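Local atomic coordinates of LbaCas13a H328A (C2c2) (Lachnospiraceae bacterium NK4A179, PDB entry 5WLH), a protein that binds CRISPR RNA as a Cas13a effector nuclease and, guided by it, targets and cleaves RNA, probably through its paired HEPN domains. Residues Q516-D521 with N551-K556; F527-P532 with V598-R603. All blocks are in the same frame, centred on the assembly; numbering follows the deposited sequence.

Contact 1 (Q516-D521 with N551-K556); sequences QTVELD and NFLKDK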
loop_
_atom_site.group_PDB
_atom_site.type_symbol
_atom_site.label_atom_id
_atom_site.label_comp_id
_atom_site.label_asym_id
_atom_site.label_seq_id
_atom_site.Cartn_x
_atom_site.Cartn_y
_atom_site.Cartn_z
ATOM N N GLN A 516 2.871 29.550 -4.438
ATOM C CA GLN A 516 2.808 30.982 -4.203
ATOM C C GLN A 516 3.880 31.770 -4.940
ATOM O O GLN A 516 3.884 33.000 -4.853
ATOM C CB GLN A 516 2.922 31.279 -2.710
ATOM C CG GLN A 516 1.732 30.877 -1.888
ATOM C CD GLN A 516 1.826 31.474 -0.513
ATOM O OE1 GLN A 516 1.510 32.645 -0.315
ATOM N NE2 GLN A 516 2.310 30.689 0.442
ATOM N N THR A 517 4.799 31.111 -5.641
ATOM C CA THR A 517 5.841 31.836 -6.356
ATOM C C THR A 517 5.548 32.002 -7.836
ATOM O O THR A 517 5.970 33.001 -8.428
ATOM C CB THR A 517 7.197 31.137 -6.206
ATOM O OG1 THR A 517 7.078 29.779 -6.641
ATOM C CG2 THR A 517 7.682 31.177 -4.760
ATOM N N VAL A 518 4.846 31.055 -8.461
ATOM C CA VAL A 518 4.633 31.092 -9.900
ATOM C C VAL A 518 3.178 30.786 -10.224
ATOM O O VAL A 518 2.447 30.168 -9.445
ATOM C CB VAL A 518 5.560 30.113 -10.669
ATOM C CG1 VAL A 518 7.020 30.472 -10.460
ATOM C CG2 VAL A 518 5.272 28.654 -10.257
ATOM N N GLU A 519 2.760 31.240 -11.399
ATOM C CA GLU A 519 1.497 30.827 -11.990
ATOM C C GLU A 519 1.847 30.104 -13.279
ATOM O O GLU A 519 2.293 30.727 -14.250
ATOM C CB GLU A 519 0.568 32.018 -12.236
ATOM C CG GLU A 519 -0.873 31.616 -12.494
ATOM C CD GLU A 519 -1.751 32.784 -12.911
ATOM O OE1 GLU A 519 -1.539 33.908 -12.394
ATOM O OE2 GLU A 519 -2.657 32.574 -13.753
ATOM N N LEU A 520 1.710 28.784 -13.267
ATOM C CA LEU A 520 2.019 27.993 -14.443
ATOM C C LEU A 520 0.846 28.030 -15.411
ATOM O O LEU A 520 -0.260 28.446 -15.067
ATOM C CB LEU A 520 2.345 26.553 -14.035
ATOM C CG LEU A 520 3.404 26.472 -12.931
ATOM C CD1 LEU A 520 3.662 25.045 -12.422
ATOM C CD2 LEU A 520 4.711 27.096 -13.451
ATOM N N ASP A 521 1.094 27.594 -16.634
ATOM C CA ASP A 521 0.014 27.390 -17.593
ATOM C C ASP A 521 0.044 25.946 -18.068
ATOM O O ASP A 521 0.921 25.164 -17.689
ATOM C CB ASP A 521 0.105 28.367 -18.771
ATOM C CG ASP A 521 1.477 28.391 -19.418
ATOM O OD1 ASP A 521 2.132 27.330 -19.501
ATOM O OD2 ASP A 521 1.896 29.483 -19.859
ATOM N N ASN A 551 8.879 34.271 -16.836
ATOM C CA ASN A 551 7.562 34.364 -17.452
ATOM C C ASN A 551 6.435 33.937 -16.530
ATOM O O ASN A 551 5.267 34.129 -16.883
ATOM C CB ASN A 551 7.499 33.505 -18.711
ATOM C CG ASN A 551 8.439 33.987 -19.791
ATOM O OD1 ASN A 551 8.618 35.185 -19.965
ATOM N ND2 ASN A 551 9.047 33.054 -20.517
ATOM N N PHE A 552 6.745 33.351 -15.376
ATOM C CA PHE A 552 5.726 32.738 -14.542
ATOM C C PHE A 552 5.677 33.304 -13.135
ATOM O O PHE A 552 4.758 32.954 -12.379
ATOM C CB PHE A 552 5.941 31.212 -14.506
ATOM C CG PHE A 552 5.966 30.597 -15.877
ATOM C CD1 PHE A 552 4.784 30.329 -16.544
ATOM C CD2 PHE A 552 7.161 30.353 -16.525
ATOM C CE1 PHE A 552 4.797 29.789 -17.815
ATOM C CE2 PHE A 552 7.181 29.824 -17.805
ATOM C CZ PHE A 552 5.999 29.541 -18.450
ATOM N N LEU A 553 6.608 34.189 -12.775
ATOM C CA LEU A 553 6.645 34.740 -11.429
ATOM C C LEU A 553 5.358 35.492 -11.126
ATOM O O LEU A 553 4.869 36.261 -11.957
ATOM C CB LEU A 553 7.849 35.668 -11.268
ATOM C CG LEU A 553 9.205 34.966 -11.286
ATOM C CD1 LEU A 553 10.324 35.979 -11.268
ATOM C CD2 LEU A 553 9.312 34.022 -10.092
ATOM N N LYS A 554 4.807 35.245 -9.932
ATOM C CA LYS A 554 3.596 35.923 -9.480
ATOM C C LYS A 554 3.891 37.330 -8.986
ATOM O O LYS A 554 3.044 38.220 -9.120
ATOM C CB LYS A 554 2.923 35.134 -8.351
ATOM C CG LYS A 554 2.005 34.001 -8.795
ATOM C CD LYS A 554 1.541 33.172 -7.589
ATOM C CE LYS A 554 0.213 32.482 -7.852
ATOM N NZ LYS A 554 -0.289 31.704 -6.673
ATOM N N ASP A 555 5.074 37.544 -8.410
ATOM C CA ASP A 555 5.443 38.821 -7.811
ATOM C C ASP A 555 6.918 38.797 -7.445
ATOM O O ASP A 555 7.279 38.454 -6.312
ATOM C CB ASP A 555 4.588 39.115 -6.573
ATOM C CG ASP A 555 4.763 40.544 -6.058
ATOM O OD1 ASP A 555 5.769 41.203 -6.399
ATOM O OD2 ASP A 555 3.884 41.007 -5.301
ATOM N N LYS A 556 7.773 39.182 -8.395
ATOM C CA LYS A 556 9.210 39.138 -8.176
ATOM C C LYS A 556 9.646 40.027 -7.020
ATOM O O LYS A 556 10.676 39.753 -6.393
ATOM C CB LYS A 556 9.925 39.530 -9.478
ATOM C CG LYS A 556 11.427 39.687 -9.377
ATOM C CD LYS A 556 12.055 39.748 -10.762
ATOM C CE LYS A 556 13.475 40.269 -10.690
ATOM N NZ LYS A 556 13.977 40.270 -9.287
HETATM O O HOH W 1 6.729 35.449 -7.418
#
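Phe-552 and Lys-554 reach out on either side of Leu-553 to meet the chain leaving helix 486-517, where Val-518 and Leu-553 form an isolated antiparallel beta bridge, a non-hydrogen-bonded pair. The two flanking bonds run from Glu-519 N to Phe-552 O (2.8 Å), in the carbonyl plane, and from Lys-554 N to Thr-517 O (2.9 Å), whose donor stands above that plane. Between them, Val-518 CA comes 3.1 Å from Phe-552 O in a CA-H...O contact. The Phe-552 ring lies beside the other backbone, with CG anti to its own carbonyl carbon (chi1 -56°), and presents an edge to polar atoms: Glu-519 O sits near its plane, and Asp-521 OD2 is 3.6 Å from CE1, the carboxylate turned 81° from the ring, while Asp-521 OD1 is hydrogen-bonded to Asn-524 ND2. Nearer the root, Phe-552 CB packs on Val-518 CB, while the ring also reaches Leu-530. Cut back to an alanine here, the side chain would probably open a gap beside Leu-530 and leave Asp-521 OD2 without the ring edge it lies against. Lys-554 works through its methylenes: extended beyond CG, it runs across the backbone of Gln-516 to Val-518, CD lying 3.6 Å from Gln-516 O, and its NZ is bonded to Ser-515 O, tying the loop to the end of the helix. Leu-553 sends CD2 to Val-518 CG1, 4.2 Å away, and rests on helices 559-564 and 588-602. Thr-517 O has a second donor: water 1, 2.8 Å away, which also accepts a bond from Asp-555 N.

Contact 2 (F527-P532 with V598-R603); sequences FLLLKP and VIYSMR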
loop_
_atom_site.group_PDB
_atom_site.type_symbol
_atom_site.label_atom_id
_atom_site.label_comp_id
_atom_site.label_asym_id
_atom_site.label_seq_id
_atom_site.Cartn_x
_atom_site.Cartn_y
_atom_site.Cartn_z
ATOM N N PHE A 527 6.533 22.900 -12.553
ATOM C CA PHE A 527 7.396 23.880 -11.900
ATOM C C PHE A 527 8.868 23.499 -11.976
ATOM O O PHE A 527 9.731 24.352 -12.235
ATOM C CB PHE A 527 6.975 24.027 -10.436
ATOM C CG PHE A 527 7.910 24.866 -9.626
ATOM C CD1 PHE A 527 8.115 26.196 -9.954
ATOM C CD2 PHE A 527 8.580 24.336 -8.539
ATOM C CE1 PHE A 527 8.965 26.979 -9.218
ATOM C CE2 PHE A 527 9.441 25.122 -7.789
ATOM C CZ PHE A 527 9.637 26.447 -8.135
ATOM N N LEU A 528 9.183 22.224 -11.730
ATOM C CA LEU A 528 10.577 21.802 -11.668
ATOM C C LEU A 528 11.292 21.900 -13.007
ATOM O O LEU A 528 12.521 21.890 -13.037
ATOM C CB LEU A 528 10.676 20.366 -11.171
ATOM C CG LEU A 528 10.204 20.192 -9.735
ATOM C CD1 LEU A 528 10.481 18.739 -9.256
ATOM C CD2 LEU A 528 10.872 21.211 -8.827
ATOM N N LEU A 529 10.567 21.979 -14.104
ATOM C CA LEU A 529 11.211 22.059 -15.403
ATOM C C LEU A 529 11.347 23.488 -15.909
ATOM O O LEU A 529 11.877 23.690 -17.009
ATOM C CB LEU A 529 10.454 21.198 -16.417
ATOM C CG LEU A 529 10.518 19.706 -16.057
ATOM C CD1 LEU A 529 9.938 18.876 -17.168
ATOM C CD2 LEU A 529 11.973 19.276 -15.714
ATOM N N LEU A 530 10.912 24.480 -15.132
ATOM C CA LEU A 530 11.156 25.865 -15.525
ATOM C C LEU A 530 12.652 26.137 -15.538
ATOM O O LEU A 530 13.420 25.539 -14.782
ATOM C CB LEU A 530 10.442 26.844 -14.589
ATOM C CG LEU A 530 8.906 26.775 -14.538
ATOM C CD1 LEU A 530 8.341 27.926 -13.716
ATOM C CD2 LEU A 530 8.271 26.730 -15.930
ATOM N N LYS A 531 13.067 27.033 -16.425
ATOM C CA LYS A 531 14.472 27.275 -16.697
ATOM C C LYS A 531 14.942 28.569 -16.046
ATOM O O LYS A 531 14.139 29.471 -15.786
ATOM C CB LYS A 531 14.707 27.319 -18.214
ATOM C CG LYS A 531 14.470 25.977 -18.900
ATOM C CD LYS A 531 15.586 24.986 -18.586
ATOM C CE LYS A 531 15.190 23.553 -18.935
ATOM N NZ LYS A 531 14.449 22.855 -17.826
ATOM N N PRO A 532 16.242 28.695 -15.761
ATOM C CA PRO A 532 16.730 29.862 -15.019
ATOM C C PRO A 532 16.539 31.161 -15.796
ATOM O O PRO A 532 16.318 31.167 -17.010
ATOM C CB PRO A 532 18.221 29.559 -14.813
ATOM C CG PRO A 532 18.361 28.099 -15.042
ATOM C CD PRO A 532 17.327 27.743 -16.056
ATOM N N VAL A 598 17.306 22.026 -6.117
ATOM C CA VAL A 598 17.477 21.013 -5.080
ATOM C C VAL A 598 16.382 19.970 -5.190
ATOM O O VAL A 598 16.646 18.763 -5.192
ATOM C CB VAL A 598 17.483 21.640 -3.677
ATOM C CG1 VAL A 598 17.630 20.522 -2.650
ATOM C CG2 VAL A 598 18.615 22.644 -3.548
ATOM N N ILE A 599 15.133 20.428 -5.284
ATOM C CA ILE A 599 14.005 19.501 -5.303
ATOM C C ILE A 599 14.079 18.632 -6.545
ATOM O O ILE A 599 13.927 17.408 -6.474
ATOM C CB ILE A 599 12.672 20.264 -5.230
ATOM C CG1 ILE A 599 12.547 20.988 -3.894
ATOM C CG2 ILE A 599 11.448 19.315 -5.437
ATOM C CD1 ILE A 599 11.415 22.009 -3.880
ATOM N N TYR A 600 14.321 19.265 -7.701
ATOM C CA TYR A 600 14.415 18.525 -8.950
ATOM C C TYR A 600 15.486 17.444 -8.869
ATOM O O TYR A 600 15.315 16.358 -9.423
ATOM C CB TYR A 600 14.712 19.472 -10.116
ATOM C CG TYR A 600 14.910 18.714 -11.396
ATOM C CD1 TYR A 600 13.826 18.174 -12.072
ATOM C CD2 TYR A 600 16.189 18.488 -11.900
ATOM C CE1 TYR A 600 14.000 17.443 -13.225
ATOM C CE2 TYR A 600 16.378 17.773 -13.054
ATOM C CZ TYR A 600 15.286 17.249 -13.709
ATOM O OH TYR A 600 15.488 16.527 -14.840
ATOM N N SER A 601 16.599 17.725 -8.189
ATOM C CA SER A 601 17.687 16.761 -8.142
ATOM C C SER A 601 17.284 15.487 -7.420
ATOM O O SER A 601 17.933 14.458 -7.605
ATOM C CB SER A 601 18.929 17.362 -7.486
ATOM O OG SER A 601 18.766 17.538 -6.100
ATOM N N MET A 602 16.215 15.531 -6.631
ATOM C CA MET A 602 15.720 14.330 -5.985
ATOM C C MET A 602 14.716 13.576 -6.845
ATOM O O MET A 602 14.409 12.419 -6.544
ATOM C CB MET A 602 15.080 14.680 -4.633
ATOM C CG MET A 602 15.162 13.540 -3.630
ATOM S SD MET A 602 14.786 14.082 -1.959
ATOM C CE MET A 602 15.702 12.847 -1.052
ATOM N N ARG A 603 14.192 14.195 -7.893
ATOM C CA ARG A 603 13.241 13.484 -8.740
ATOM C C ARG A 603 13.979 12.475 -9.600
ATOM O O ARG A 603 15.000 12.799 -10.218
ATOM C CB ARG A 603 12.450 14.451 -9.618
ATOM C CG ARG A 603 11.197 13.798 -10.207
ATOM C CD ARG A 603 10.159 14.854 -10.534
ATOM N NE ARG A 603 10.470 15.434 -11.826
ATOM C CZ ARG A 603 9.769 16.411 -12.400
ATOM N NH1 ARG A 603 10.130 16.868 -13.586
ATOM N NH2 ARG A 603 8.712 16.921 -11.796
#
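Arg-603 NH1 forms a salt bridge with Asp-526 OD2, and beside it pack Leu-529 CD2, 3.7 Å from NH1, and the Tyr-600 ring, which has NH1 in its plane, at the edge. The guanidinium is brought back over the loop by a bend at chi3 (83°), and Leu-528 CD1 rests on one of its faces, 3.6 Å from Arg-603 NH2. Leu-528 is forked between two partners, for its other methyl, CD2, meets Ile-599 CG2 at 3.9 Å, the two side chains crossing at about a right angle. Its CB touches Tyr-600 CD1, and the leucine also reaches Ala-510 of helix 486-517. So the 3-10 turn 527-529 packs against the last turn of helix 588-602, whose end leads into a sequence that fits the R-X4-H signature of HEPN ribonucleases, with Arg-603 as its arginine; the Asp-526 bridge probably helps to position it. With CG opposite the backbone N (chi1 176°), Tyr-600 extends its ring toward the turn, where Leu-529 CD2 meets CE1 at 3.7 Å; its hydroxyl is hydrogen-bonded to Lys-1202 O. On the loop side the backbone is pinned as well: Lys-531 NZ bonds back to Leu-529 O (2.8 Å), approaching from above the carbonyl plane, and Lys-596 NZ takes Leu-530 O.

Both contacts pin the long loop between helices 486-517 and 559-564, and they touch each other: Leu-520 and Phe-552 of contact 1 pack on Leu-530, while Val-518 meets Phe-527. The centres of contact 1 and contact 2 are about 15 Å apart. Contact 1 lies farther from the middle of the chain. Each mixes buried and more open residues, but contact 1 has exposed Glu-519 and Lys-554 at its border, whereas no touching residue of contact 2 is fully exposed. Contact 1 joins two parts of the loop region by backbone hydrogen bonds; contact 2 sets a turn on helix 588-602 through leucine side chains, an aromatic ring and a guanidinium.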